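Local coordinates for protein transketolase (Campylobacter jejuni, PDB 3L84) that is a transketolase-family enzyme, probably thiamine diphosphate-dependent, built as a two-chain assembly whose subunits each carry a smaller C-terminal domain, at residues A[541-546]-A[623-628]; A[535-540]-A[556-561]. All coordinates share one frame; numbering follows the deposited sequence.

Interaction 1 of 2, residues A[541-546]-A[623-628]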
# COMPACT_ATOMS: atom_id res chain seq x y z
N LEU A 541 16.95 -30.47 1.90
CA LEU A 541 17.32 -31.79 1.39
C LEU A 541 18.80 -32.08 1.70
O LEU A 541 19.16 -33.19 2.15
CB LEU A 541 17.03 -31.91 -0.11
CG LEU A 541 15.56 -31.99 -0.45
CD1 LEU A 541 15.37 -31.70 -1.96
CD2 LEU A 541 14.93 -33.34 -0.05
N GLU A 542 19.68 -31.12 1.40
CA GLU A 542 21.10 -31.28 1.63
C GLU A 542 21.39 -31.42 3.11
O GLU A 542 22.25 -32.23 3.50
CB GLU A 542 21.90 -30.11 1.05
CG GLU A 542 21.78 -29.98 -0.50
CD GLU A 542 22.73 -30.88 -1.27
OE1 GLU A 542 23.93 -30.57 -1.32
OE2 GLU A 542 22.25 -31.88 -1.85
N SER A 543 20.68 -30.67 3.94
CA SER A 543 20.89 -30.75 5.38
C SER A 543 20.41 -32.09 5.95
O SER A 543 21.06 -32.69 6.80
CB SER A 543 20.22 -29.60 6.12
OG SER A 543 20.79 -28.36 5.72
N ALA A 544 19.29 -32.59 5.43
CA ALA A 544 18.78 -33.88 5.85
C ALA A 544 19.76 -35.01 5.47
O ALA A 544 20.01 -35.92 6.24
CB ALA A 544 17.42 -34.14 5.23
N ASN A 545 20.39 -34.90 4.30
CA ASN A 545 21.41 -35.89 3.87
C ASN A 545 22.59 -35.86 4.83
O ASN A 545 23.11 -36.90 5.22
CB ASN A 545 21.91 -35.57 2.45
CG ASN A 545 20.93 -35.95 1.38
OD1 ASN A 545 20.04 -36.78 1.60
ND2 ASN A 545 21.06 -35.33 0.19
N GLU A 546 23.03 -34.67 5.24
CA GLU A 546 24.10 -34.58 6.21
C GLU A 546 23.70 -35.14 7.58
O GLU A 546 24.47 -35.87 8.20
CB GLU A 546 24.59 -33.12 6.33
CG GLU A 546 25.75 -32.91 7.32
CD GLU A 546 27.02 -33.65 6.93
OE1 GLU A 546 27.19 -33.94 5.72
OE2 GLU A 546 27.86 -33.92 7.83
N SER A 623 25.94 -26.24 6.86
CA SER A 623 26.64 -26.34 8.14
C SER A 623 25.89 -25.58 9.24
O SER A 623 25.75 -26.08 10.35
CB SER A 623 28.07 -25.82 8.02
OG SER A 623 28.85 -26.68 7.20
N LYS A 624 25.41 -24.38 8.92
CA LYS A 624 24.74 -23.58 9.94
C LYS A 624 23.39 -24.17 10.32
O LYS A 624 22.99 -24.16 11.49
CB LYS A 624 24.61 -22.13 9.52
CG LYS A 624 25.95 -21.41 9.45
CD LYS A 624 25.82 -20.00 8.99
CE LYS A 624 27.10 -19.18 9.05
NZ LYS A 624 26.89 -17.78 8.56
N LEU A 625 22.64 -24.65 9.32
CA LEU A 625 21.35 -25.22 9.62
C LEU A 625 21.47 -26.51 10.42
O LEU A 625 20.76 -26.72 11.38
CB LEU A 625 20.52 -25.42 8.34
CG LEU A 625 19.17 -26.08 8.54
CD1 LEU A 625 18.28 -25.31 9.50
CD2 LEU A 625 18.46 -26.23 7.18
N VAL A 626 22.41 -27.35 10.04
CA VAL A 626 22.64 -28.57 10.81
C VAL A 626 23.06 -28.27 12.25
O VAL A 626 22.59 -28.91 13.17
CB VAL A 626 23.68 -29.46 10.12
CG1 VAL A 626 24.20 -30.59 11.06
CG2 VAL A 626 23.11 -30.05 8.83
N ASN A 627 23.93 -27.29 12.43
CA ASN A 627 24.31 -26.87 13.80
C ASN A 627 23.12 -26.39 14.62
O ASN A 627 23.01 -26.72 15.80
CB ASN A 627 25.45 -25.85 13.75
CG ASN A 627 26.77 -26.50 13.45
OD1 ASN A 627 26.94 -27.72 13.56
ND2 ASN A 627 27.74 -25.68 13.03
N PHE A 628 22.22 -25.64 13.99
CA PHE A 628 21.00 -25.19 14.63
C PHE A 628 20.11 -26.39 15.03
O PHE A 628 19.62 -26.47 16.17
CB PHE A 628 20.27 -24.26 13.68
CG PHE A 628 18.94 -23.78 14.19
CD1 PHE A 628 18.85 -22.67 15.05
CD2 PHE A 628 17.78 -24.41 13.81
CE1 PHE A 628 17.62 -22.24 15.51
CE2 PHE A 628 16.54 -23.96 14.24
CZ PHE A 628 16.45 -22.88 15.11
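The hydroxyl OG of S543 is held by its own helix while an apolar neighbour leans on it: it hydrogen-bonds to the carbonyl of L539, one turn earlier, and L625 CD2 of the facing helix rests 3.5 Å from the same OG. The torsion explains the first of these: chi1 (-63°) sets OG anti to the carbonyl carbon and beside the backbone N, from where it reaches back to L539. S543 CB lies 3.9 Å from L625 CD2. V626 supplies the second half of the contact. Its CG2 approaches S543 from the other helix, 4.0 Å from S543 CB and 3.9 Å from S543 O, and the CG methylene of E546 adds a looser touch, E546 CG to V626 CG2 at 4.2 Å, the two side chains crossing at about a right angle. The chain of E546 bends at chi2 (63°), and its OE2 hydrogen-bonds with NE2 of Q550, just beyond the end of helix 537-549. The axes of the two helical segments approach to 9.4 Å with a crossing angle of -59°, and S543 and V626 are nearest through their CA atoms. V622, one turn before V626, extends the seam by touching E542, S543 and E546, and L625 also packs against Y600 of strand 598-600. As a general lesson, a buried serine can serve an apolar helix interface when an intrahelical bond satisfies its hydroxyl; the two helices here meet through van der Waals contact, while the carboxylate of E546 turns to Q550 just past its helix's end.

Interaction 2 of 2, residues A[535-540]-A[556-561]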
# COMPACT_ATOMS: atom_id res chain seq x y z
N SER A 535 12.90 -21.51 -2.44
CA SER A 535 14.35 -21.58 -2.51
C SER A 535 15.01 -22.27 -1.34
O SER A 535 16.20 -22.57 -1.44
CB SER A 535 14.95 -20.19 -2.70
OG SER A 535 14.48 -19.30 -1.68
N GLU A 536 14.31 -22.53 -0.24
CA GLU A 536 14.95 -23.20 0.92
C GLU A 536 14.79 -24.70 0.94
O GLU A 536 15.36 -25.37 1.81
CB GLU A 536 14.44 -22.55 2.23
CG GLU A 536 15.10 -21.23 2.49
CD GLU A 536 14.75 -20.17 1.47
OE1 GLU A 536 13.58 -19.71 1.50
OE2 GLU A 536 15.62 -19.80 0.64
N VAL A 537 14.05 -25.27 -0.00
CA VAL A 537 13.83 -26.72 0.03
C VAL A 537 15.12 -27.50 -0.21
O VAL A 537 15.42 -28.47 0.47
CB VAL A 537 12.71 -27.15 -0.98
CG1 VAL A 537 12.59 -28.69 -1.08
CG2 VAL A 537 11.38 -26.57 -0.56
N TRP A 538 15.92 -27.06 -1.16
CA TRP A 538 17.15 -27.75 -1.47
C TRP A 538 18.10 -27.72 -0.27
O TRP A 538 18.76 -28.72 0.05
CB TRP A 538 17.78 -27.08 -2.69
CG TRP A 538 18.86 -27.88 -3.23
CD1 TRP A 538 20.20 -27.59 -3.19
CD2 TRP A 538 18.74 -29.14 -3.92
NE1 TRP A 538 20.91 -28.59 -3.82
CE2 TRP A 538 20.04 -29.55 -4.28
CE3 TRP A 538 17.64 -29.96 -4.27
CZ2 TRP A 538 20.28 -30.74 -4.97
CZ3 TRP A 538 17.87 -31.13 -4.96
CH2 TRP A 538 19.18 -31.52 -5.30
N LEU A 539 18.17 -26.59 0.43
CA LEU A 539 18.99 -26.50 1.64
C LEU A 539 18.57 -27.57 2.64
O LEU A 539 19.41 -28.20 3.30
CB LEU A 539 18.86 -25.08 2.25
CG LEU A 539 19.44 -24.92 3.65
CD1 LEU A 539 20.94 -25.12 3.71
CD2 LEU A 539 19.08 -23.52 4.18
N CYS A 540 17.26 -27.77 2.78
CA CYS A 540 16.75 -28.79 3.69
C CYS A 540 17.04 -30.20 3.20
O CYS A 540 17.38 -31.06 4.00
CB CYS A 540 15.28 -28.62 3.93
SG CYS A 540 14.90 -27.14 4.90
N VAL A 556 11.75 -34.71 5.05
CA VAL A 556 11.82 -33.39 4.42
C VAL A 556 10.48 -33.15 3.75
O VAL A 556 10.00 -33.97 2.96
CB VAL A 556 12.94 -33.29 3.38
CG1 VAL A 556 12.94 -31.91 2.75
CG2 VAL A 556 14.33 -33.58 4.02
N VAL A 557 9.90 -32.02 4.10
CA VAL A 557 8.62 -31.57 3.61
C VAL A 557 8.79 -30.31 2.79
O VAL A 557 9.42 -29.35 3.24
CB VAL A 557 7.69 -31.26 4.81
CG1 VAL A 557 6.39 -30.53 4.34
CG2 VAL A 557 7.34 -32.53 5.60
N SER A 558 8.23 -30.35 1.58
CA SER A 558 8.08 -29.14 0.77
C SER A 558 6.68 -28.57 0.98
O SER A 558 5.69 -29.32 0.92
CB SER A 558 8.33 -29.44 -0.70
OG SER A 558 8.18 -28.22 -1.46
N MSE A 559 6.60 -27.29 1.28
CA MSE A 559 5.34 -26.62 1.55
C MSE A 559 5.15 -25.46 0.57
O MSE A 559 5.29 -24.28 0.94
CB MSE A 559 5.29 -26.12 2.99
CG MSE A 559 3.91 -25.58 3.42
SE MSE A 559 3.88 -24.68 5.11
CE MSE A 559 4.99 -23.20 4.56
N PRO A 560 4.74 -25.76 -0.65
CA PRO A 560 4.47 -24.71 -1.61
C PRO A 560 3.29 -23.84 -1.24
O PRO A 560 3.20 -22.73 -1.75
CB PRO A 560 4.25 -25.49 -2.92
CG PRO A 560 3.85 -26.85 -2.49
CD PRO A 560 4.68 -27.11 -1.27
N CYS A 561 2.34 -24.31 -0.42
CA CYS A 561 1.20 -23.48 -0.06
C CYS A 561 0.74 -23.74 1.37
O CYS A 561 0.07 -24.73 1.67
CB CYS A 561 0.07 -23.64 -1.07
SG CYS A 561 -1.31 -22.53 -0.72
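In the beta-alpha-beta unit formed by strand 528-532, helix 537-549 and strand 554-558, the first turn of the helix leans on the end of the second strand through V537 against S558 and C540 against V556. V537 points its CG2 at the serine, 3.7 Å from S558 OG and 4.2 Å from S558 CB. A turn later C540 meets V556 in two ways: C540 CB lies 4.2 Å from V556 CG1, and the carbonyl atom C540 O has V556 CG2 at 4.0 Å. The branches of V556 divide this work, CG1 anti to the backbone N (chi1 179°) and CG2 anti to the carbonyl carbon. The two strands of the unit are parallel neighbours in the mixed sheet of the C-terminal domain, so the connecting helix crosses over one face of that sheet; C540 accordingly also touches L530 and A532 of the first strand, and V537 reaches L520 of the adjoining antiparallel strand. S558 is buried, and its OG, beside the methyl of V537, takes part in a hydrogen bond with E478 OE2. Ahead of V537, S535 OG donates to E536 OE2 over 2.6 Å, arriving on the syn side of the carboxylate but 33° out of its plane. The other oxygen, E536 OE1, is gripped by a salt bridge to R472 and a hydrogen bond from the backbone N of A586, which would fix the rotation of this buried acid.

Interactions 1 and 2 use consecutive parts of one helix, 537-549, in the C-terminal domain, and their centres lie 13 Å apart. Along the chain the segments alternate: 535-540, 541-546, 556-561, then 623-628 near the C-terminus. The helix is thus the shared element, with strand 554-558 of the mixed sheet and helix 622-629 as its partners. The contacts join directly, A544 CB meeting V556 CG2 at 3.4 Å and L625 CD2 meeting L539 CG at 3.9 Å. Interaction 2 has its centre about 30 Å from the centre of the chain, interaction 1 about 41 Å. Through helix 537-549 they connect helix 622-629 with the crossover between strands 528-532 and 554-558.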